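Local coordinates for cell division protein SepF (Methanobrevibacter smithii, PDB 7AL1) that probably anchors the division protein FtsZ to the archaeal cell membrane, its folded C-terminal domain, the part given here, being the likely FtsZ-binding portion, at residues E13-R18 and E35-I40; I40-F45 and K81-I86; G69-L74 and I85-G90. One frame throughout, in Å; residues are numbered along the deposited sequence. Where two conformers were deposited one is given.

Contact 1 of 3, residues E13-R18 and E35-I40; sequences EIMLIR and ESNPVI
Met15 and Val39 sit side by side in parallel strands, and the Met15 side chain bends toward Asn37, in the loop leading into strand 39-42. Its CB lies 4.1 Å from Val39 CG2. CG, set beside the backbone N by chi1 of -39°, rests 3.7 Å from Pro38 O and almost as near to Asn37 CB. A second bend, at chi2 (-65°), brings SD to within 3.8 Å of Asn37 ND2, where thioether and amide cross at a slant. Chi3 (-63°) bends the terminal CE too; the side chain also packs on Gln31 and on Val94 of the second subunit. Asn37 ND2 is spoken for by Gln31 in helix 22-33, which fixes the rotation of the side chain and leaves OD1 beside Glu13 O, two acceptors that cannot bond each other. The backbones pair in parallel: Met15 N gives a straight bond to Pro38 O (2.9 Å), Met15 O takes the N-H of Ile40 head-on at 2.7 Å, and Ile17 N reaches Ile40 O.

On the sheet face of Leu16 and Ile40 these side chains lie alongside, Leu16 CD2 4.1 Å from Ile40 CD1. On the other face Ile17 CD1, in one of its two conformers, slants over Val39 CG1 (3.8 Å), beneath helix 22-33. This is the beta-alpha-beta crossover of strand 13-17, helix 22-33 and strand 39-42. The outer edge of strand 13-17 pairs in parallel with a strand of the second subunit, continuing the sheet. Both its edges are thus engaged by backbone bonds, while the side chains contribute chiefly apolar packing.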
# COMPACT_ATOMS: atom_id res chain seq x y z
N GLU A 13 -1.41 -7.69 10.08
CA GLU A 13 -0.41 -7.87 9.04
C GLU A 13 -0.94 -7.31 7.73
O GLU A 13 -2.13 -7.46 7.41
CB GLU A 13 -0.06 -9.34 8.84
CG GLU A 13 0.50 -10.01 10.10
CD GLU A 13 1.07 -11.38 9.83
OE1 GLU A 13 0.59 -12.06 8.90
OE2 GLU A 13 2.01 -11.79 10.55
N ILE A 14 -0.07 -6.67 6.97
CA ILE A 14 -0.35 -6.27 5.61
C ILE A 14 0.48 -7.15 4.70
O ILE A 14 1.71 -7.16 4.79
CB ILE A 14 -0.04 -4.79 5.36
CG1 ILE A 14 -0.94 -3.92 6.23
CG2 ILE A 14 -0.23 -4.51 3.89
CD1 ILE A 14 -0.56 -2.46 6.21
N MET A 15 -0.17 -7.86 3.79
CA MET A 15 0.50 -8.83 2.95
C MET A 15 0.85 -8.20 1.62
O MET A 15 0.06 -7.44 1.06
CB MET A 15 -0.38 -10.04 2.68
CG MET A 15 -1.20 -10.50 3.85
SD MET A 15 -0.15 -11.09 5.19
CE MET A 15 0.63 -12.47 4.35
N LEU A 16 2.01 -8.54 1.10
CA LEU A 16 2.44 -8.10 -0.22
C LEU A 16 2.63 -9.34 -1.07
O LEU A 16 3.38 -10.25 -0.70
CB LEU A 16 3.75 -7.31 -0.14
CG LEU A 16 3.56 -6.01 0.68
CD1 LEU A 16 4.27 -6.18 2.01
CD2 LEU A 16 4.09 -4.79 -0.01
N ILE A 17 1.93 -9.40 -2.20
CA ILE A 17 1.85 -10.62 -3.01
C ILE A 17 1.84 -10.22 -4.49
O ILE A 17 1.06 -9.33 -4.86
CB ILE A 17 0.55 -11.38 -2.65
CG1 ILE A 17 0.43 -11.66 -1.13
CG2 ILE A 17 0.47 -12.71 -3.38
CD1 ILE A 17 -0.94 -12.23 -0.62
N ARG A 18 2.62 -10.92 -5.31
CA ARG A 18 2.65 -10.80 -6.77
C ARG A 18 2.22 -12.16 -7.32
O ARG A 18 3.07 -13.04 -7.58
CB ARG A 18 4.03 -10.39 -7.27
CG ARG A 18 4.12 -10.21 -8.74
CD ARG A 18 5.45 -9.57 -9.10
NE ARG A 18 5.60 -9.30 -10.51
CZ ARG A 18 6.26 -10.07 -11.37
NH1 ARG A 18 6.84 -11.19 -10.95
NH2 ARG A 18 6.34 -9.71 -12.64
N GLU A 35 -8.48 -14.08 6.98
CA GLU A 35 -7.55 -13.52 7.95
C GLU A 35 -7.78 -12.04 8.22
O GLU A 35 -7.18 -11.50 9.15
CB GLU A 35 -6.10 -13.74 7.50
CG GLU A 35 -5.74 -15.19 7.18
CD GLU A 35 -5.99 -16.13 8.34
OE1 GLU A 35 -5.64 -15.78 9.48
OE2 GLU A 35 -6.57 -17.22 8.11
N SER A 36 -8.60 -11.36 7.42
CA SER A 36 -8.83 -9.92 7.56
C SER A 36 -7.52 -9.14 7.49
O SER A 36 -7.31 -8.18 8.23
CB SER A 36 -9.64 -9.60 8.81
OG SER A 36 -10.99 -9.99 8.66
N ASN A 37 -6.65 -9.54 6.57
CA ASN A 37 -5.41 -8.81 6.34
C ASN A 37 -5.51 -8.01 5.05
O ASN A 37 -5.92 -8.57 4.02
CB ASN A 37 -4.25 -9.78 6.19
CG ASN A 37 -3.83 -10.39 7.49
OD1 ASN A 37 -4.03 -9.79 8.55
ND2 ASN A 37 -3.23 -11.57 7.42
N PRO A 38 -5.19 -6.72 5.04
CA PRO A 38 -5.04 -6.02 3.77
C PRO A 38 -3.96 -6.68 2.92
O PRO A 38 -3.00 -7.26 3.44
CB PRO A 38 -4.60 -4.61 4.20
CG PRO A 38 -5.00 -4.50 5.64
CD PRO A 38 -4.87 -5.88 6.21
N VAL A 39 -4.12 -6.57 1.61
CA VAL A 39 -3.16 -7.11 0.66
C VAL A 39 -2.78 -6.03 -0.32
O VAL A 39 -3.65 -5.40 -0.94
CB VAL A 39 -3.71 -8.35 -0.08
CG1 VAL A 39 -2.69 -8.84 -1.12
CG2 VAL A 39 -4.05 -9.45 0.90
N ILE A 40 -1.50 -5.77 -0.45
CA ILE A 40 -0.97 -4.96 -1.55
C ILE A 40 -0.62 -5.94 -2.66
O ILE A 40 0.33 -6.72 -2.53
CB ILE A 40 0.21 -4.08 -1.14
CG1 ILE A 40 -0.25 -3.07 -0.07
CG2 ILE A 40 0.75 -3.38 -2.37
CD1 ILE A 40 0.89 -2.31 0.61

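Contact 2 of 3, residues I40-F45 and K81-I86; sequences ILDLSF and KNLIII
With CG swung opposite the backbone N (chi1 179°), Asp42 brings its carboxylate beside the start of strand 81-87, while Leu83, whose CG stands beside its own N (chi1 -63°), brings CD2 back to within 3.4 Å of Asp42 CB. The two residues form a non-hydrogen-bonded pair of the antiparallel ladder between strands 39-42 and 81-87, the central neighbours of the mixed four-stranded sheet. Next to them Leu41 and Ile84 make the hydrogen-bonded pair, each N-H meeting the other's carbonyl, with Leu41 N to Ile84 O at 2.8 Å.

Beyond this pair, Asp42 OD1 takes over part of the ladder's role. Asn82 N donates to it at 3.0 Å, and Ser44 N does the same, closing an Asx turn as the chain passes into helix 44-49. Both donors lie more than 40° out of the carboxylate plane, one on each face. Were Asp42 an alanine, the N-H groups of Asn82 and Ser44 would probably be left without their shared acceptor, and the turn would be free to shift. The other oxygen, OD2, accepts a hydrogen bond from a water at 2.6 Å; this water is only weakly held by Lys81 NZ, and Arg18 adds a long, weak ion pair. Leu43 N completes the pairing by donating to Asn82 O, while the Asn82 side-chain amide turns to Glu47.

On the face of Leu41 and Ile84, methyls pack beneath helices 22-33 and 51-68: Leu41 CD2 lies 3.7 Å from Ile86 CD1 in the modelled one of that residue's two conformers, and Leu43 CD1 slants across to Ile84 CD1 at 3.5 Å.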
# COMPACT_ATOMS: atom_id res chain seq x y z
N ILE A 40 -1.50 -5.77 -0.45
CA ILE A 40 -0.97 -4.96 -1.55
C ILE A 40 -0.62 -5.94 -2.66
O ILE A 40 0.33 -6.72 -2.53
CB ILE A 40 0.21 -4.08 -1.14
CG1 ILE A 40 -0.25 -3.07 -0.07
CG2 ILE A 40 0.75 -3.38 -2.37
CD1 ILE A 40 0.89 -2.31 0.61
N LEU A 41 -1.43 -5.95 -3.71
CA LEU A 41 -1.42 -6.95 -4.75
C LEU A 41 -0.74 -6.36 -5.97
O LEU A 41 -1.11 -5.27 -6.42
CB LEU A 41 -2.91 -7.22 -5.09
CG LEU A 41 -3.27 -8.30 -6.07
CD1 LEU A 41 -2.76 -9.61 -5.59
CD2 LEU A 41 -4.77 -8.37 -6.20
N ASP A 42 0.23 -7.08 -6.54
CA ASP A 42 0.89 -6.68 -7.78
C ASP A 42 0.42 -7.65 -8.88
O ASP A 42 0.82 -8.81 -8.88
CB ASP A 42 2.41 -6.72 -7.66
CG ASP A 42 3.10 -6.33 -8.94
OD1 ASP A 42 2.45 -5.99 -9.93
OD2 ASP A 42 4.38 -6.38 -8.96
N LEU A 43 -0.44 -7.18 -9.78
CA LEU A 43 -1.01 -8.00 -10.84
C LEU A 43 -0.18 -8.03 -12.11
O LEU A 43 -0.64 -8.58 -13.12
CB LEU A 43 -2.43 -7.52 -11.17
CG LEU A 43 -3.45 -7.80 -10.07
CD1 LEU A 43 -4.82 -7.33 -10.53
CD2 LEU A 43 -3.52 -9.29 -9.79
N SER A 44 1.03 -7.50 -12.09
CA SER A 44 1.78 -7.33 -13.32
C SER A 44 2.19 -8.66 -13.95
O SER A 44 2.27 -8.75 -15.18
CB SER A 44 3.03 -6.47 -13.09
OG SER A 44 3.91 -7.04 -12.13
N PHE A 45 2.49 -9.68 -13.15
CA PHE A 45 2.87 -10.94 -13.77
C PHE A 45 1.68 -11.55 -14.50
O PHE A 45 1.81 -12.01 -15.65
CB PHE A 45 3.42 -11.91 -12.72
CG PHE A 45 3.79 -13.26 -13.29
CD1 PHE A 45 2.85 -14.25 -13.46
CD2 PHE A 45 5.09 -13.53 -13.65
CE1 PHE A 45 3.21 -15.50 -13.95
CE2 PHE A 45 5.44 -14.76 -14.16
CZ PHE A 45 4.50 -15.75 -14.31
N LYS A 81 4.81 -2.89 -12.80
CA LYS A 81 4.02 -3.12 -11.60
C LYS A 81 2.59 -2.69 -11.87
O LYS A 81 2.31 -1.75 -12.60
CB LYS A 81 4.59 -2.32 -10.41
CG LYS A 81 5.86 -2.92 -9.83
CD LYS A 81 6.36 -2.16 -8.62
CE LYS A 81 7.75 -2.63 -8.23
NZ LYS A 81 7.80 -4.11 -8.19
N ASN A 82 1.65 -3.41 -11.25
CA ASN A 82 0.22 -3.07 -11.33
C ASN A 82 -0.30 -3.28 -9.91
O ASN A 82 -0.74 -4.38 -9.55
CB ASN A 82 -0.49 -3.93 -12.35
CG ASN A 82 -1.93 -3.53 -12.56
OD1 ASN A 82 -2.48 -2.74 -11.79
ND2 ASN A 82 -2.57 -4.09 -13.60
N LEU A 83 -0.20 -2.24 -9.08
CA LEU A 83 -0.35 -2.35 -7.63
C LEU A 83 -1.73 -1.86 -7.21
O LEU A 83 -2.11 -0.72 -7.47
CB LEU A 83 0.71 -1.52 -6.90
CG LEU A 83 2.16 -1.91 -7.09
CD1 LEU A 83 3.01 -1.05 -6.12
CD2 LEU A 83 2.40 -3.37 -6.86
N ILE A 84 -2.44 -2.72 -6.49
CA ILE A 84 -3.76 -2.45 -5.92
C ILE A 84 -3.73 -2.80 -4.44
O ILE A 84 -3.09 -3.78 -4.06
CB ILE A 84 -4.83 -3.31 -6.62
CG1 ILE A 84 -4.82 -3.06 -8.12
CG2 ILE A 84 -6.24 -3.13 -6.07
CD1 ILE A 84 -5.33 -4.24 -8.93
N ILE A 85 -4.34 -1.99 -3.59
CA ILE A 85 -4.54 -2.39 -2.21
C ILE A 85 -5.96 -2.86 -2.00
O ILE A 85 -6.92 -2.17 -2.37
CB ILE A 85 -4.16 -1.30 -1.18
CG1 ILE A 85 -4.29 -1.90 0.23
CG2 ILE A 85 -4.95 -0.05 -1.36
CD1 ILE A 85 -3.55 -1.17 1.30
N ILE A 86 -6.10 -4.06 -1.45
CA ILE A 86 -7.40 -4.60 -1.06
C ILE A 86 -7.48 -4.56 0.46
O ILE A 86 -6.68 -5.20 1.14
CB ILE A 86 -7.58 -6.04 -1.57
CG1 ILE A 86 -7.44 -6.08 -3.08
CG2 ILE A 86 -8.92 -6.60 -1.10
CD1 ILE A 86 -7.24 -7.47 -3.60
O HOH W 1 6.55 -6.27 -10.35

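Contact 3 of 3, residues G69-L74 and I85-G90; sequences GAEALL and IIAPKG
Leu73 and Ile85 rise from the same sheet face as a hydrogen-bonded pair, Leu73 CB meeting the CG2 branch of Ile85 at 4.0 Å. With its CG1 branch set opposite the backbone N (chi1 -174°), Ile85 holds CG2 between N and the carbonyl carbon, and this is the methyl that faces Leu73. Glu71 and Ala87 stand on that face too, their CB atoms 4.3 Å apart, but the Glu71 carboxylate turns to Leu93 N of strand 92-95, whose Leu93 side chain packs on Leu73, Ile85 and Ala87.

These pairs belong to the beta hairpin of strands 71-78 and 81-87. Each of the two is closed by a reciprocal couple of backbone bonds: Glu71 N lies 2.9 Å from Ala87 O, and Leu73 N is equally close to Ile85 O.

The reverse face, under helix 51-68, sets Ile86 between two alanines. In the modelled one of its two conformers, CG1 touches Ala72 CB at 4.2 Å and CG2 nears Ala70 CB at 4.3 Å. At the open end Gly69 follows helix 51-68, and its O lies 3.8 Å from CB of Lys89, whose extended chain leads outward.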
# COMPACT_ATOMS: atom_id res chain seq x y z
N GLY A 69 -17.66 -6.73 1.39
CA GLY A 69 -17.44 -5.41 1.93
C GLY A 69 -16.01 -4.96 1.85
O GLY A 69 -15.64 -4.00 2.53
N ALA A 70 -15.19 -5.61 1.04
CA ALA A 70 -13.81 -5.17 0.91
C ALA A 70 -13.73 -3.93 0.03
O ALA A 70 -14.61 -3.66 -0.80
CB ALA A 70 -12.95 -6.29 0.33
N GLU A 71 -12.66 -3.16 0.21
CA GLU A 71 -12.30 -2.06 -0.68
C GLU A 71 -11.13 -2.49 -1.56
O GLU A 71 -10.33 -3.32 -1.16
CB GLU A 71 -11.83 -0.85 0.14
CG GLU A 71 -12.85 -0.19 1.06
CD GLU A 71 -12.29 1.07 1.74
OE1 GLU A 71 -11.66 0.94 2.82
OE2 GLU A 71 -12.46 2.19 1.20
N ALA A 72 -11.05 -1.94 -2.77
CA ALA A 72 -9.91 -2.24 -3.64
C ALA A 72 -9.58 -0.96 -4.38
O ALA A 72 -10.40 -0.50 -5.18
CB ALA A 72 -10.23 -3.35 -4.63
N LEU A 73 -8.40 -0.42 -4.15
CA LEU A 73 -7.99 0.89 -4.64
C LEU A 73 -6.72 0.75 -5.44
O LEU A 73 -5.72 0.22 -4.95
CB LEU A 73 -7.78 1.84 -3.46
CG LEU A 73 -7.44 3.28 -3.81
CD1 LEU A 73 -8.65 3.99 -4.42
CD2 LEU A 73 -6.97 4.04 -2.57
N LEU A 74 -6.76 1.21 -6.68
CA LEU A 74 -5.59 1.22 -7.51
C LEU A 74 -4.55 2.17 -6.90
O LEU A 74 -4.87 3.32 -6.55
CB LEU A 74 -5.99 1.70 -8.90
CG LEU A 74 -4.82 1.95 -9.84
CD1 LEU A 74 -4.04 0.70 -10.12
CD2 LEU A 74 -5.35 2.51 -11.15
N ILE A 85 -4.34 -1.99 -3.59
CA ILE A 85 -4.54 -2.39 -2.21
C ILE A 85 -5.96 -2.86 -2.00
O ILE A 85 -6.92 -2.17 -2.37
CB ILE A 85 -4.16 -1.30 -1.18
CG1 ILE A 85 -4.29 -1.90 0.23
CG2 ILE A 85 -4.95 -0.05 -1.36
CD1 ILE A 85 -3.55 -1.17 1.30
N ILE A 86 -6.10 -4.06 -1.45
CA ILE A 86 -7.40 -4.60 -1.06
C ILE A 86 -7.48 -4.56 0.46
O ILE A 86 -6.68 -5.20 1.14
CB ILE A 86 -7.58 -6.04 -1.57
CG1 ILE A 86 -7.44 -6.08 -3.08
CG2 ILE A 86 -8.92 -6.60 -1.10
CD1 ILE A 86 -7.24 -7.47 -3.60
N ALA A 87 -8.47 -3.86 0.99
CA ALA A 87 -8.62 -3.72 2.42
C ALA A 87 -9.87 -4.46 2.86
O ALA A 87 -10.94 -4.24 2.29
CB ALA A 87 -8.75 -2.24 2.78
N PRO A 88 -9.77 -5.32 3.85
CA PRO A 88 -10.96 -6.02 4.35
C PRO A 88 -11.88 -5.06 5.09
O PRO A 88 -11.45 -4.04 5.62
CB PRO A 88 -10.37 -7.04 5.33
CG PRO A 88 -9.15 -6.33 5.89
CD PRO A 88 -8.57 -5.62 4.67
N LYS A 89 -13.16 -5.41 5.13
CA LYS A 89 -14.05 -4.69 6.02
C LYS A 89 -13.45 -4.69 7.42
O LYS A 89 -13.01 -5.73 7.92
CB LYS A 89 -15.41 -5.37 6.03
CG LYS A 89 -16.53 -4.44 6.48
CD LYS A 89 -17.90 -5.10 6.37
CE LYS A 89 -19.01 -4.13 6.74
NZ LYS A 89 -20.35 -4.73 6.48
N GLY A 90 -13.37 -3.51 8.04
CA GLY A 90 -12.74 -3.34 9.33
C GLY A 90 -11.41 -2.63 9.30
O GLY A 90 -10.92 -2.19 10.35

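In the fold
Contacts 1 and 2 are buried and share Ile40 on strand 39-42; contact 3, joined to contact 2 through Ile85 and Ile86 on strand 81-87, is partly exposed. Together they tie the four strands of the main sheet in the order 13-17, 39-42, 81-87, 71-78. Contact 1 is the parallel step, the others antiparallel. Backbone bonds from Val39 O to Ile86 N and from Ile17 O to Asp42 N extend the ladders of contacts 2 and 1 beyond their segments. Contact 2 alone sets a buried carboxylate into its backbone pairing. In contact 1 the side-chain packing is chiefly apolar, and contact 3 combines alanines with charged side chains (Glu71, Lys89) at its exposed margin. All three touch the second subunit.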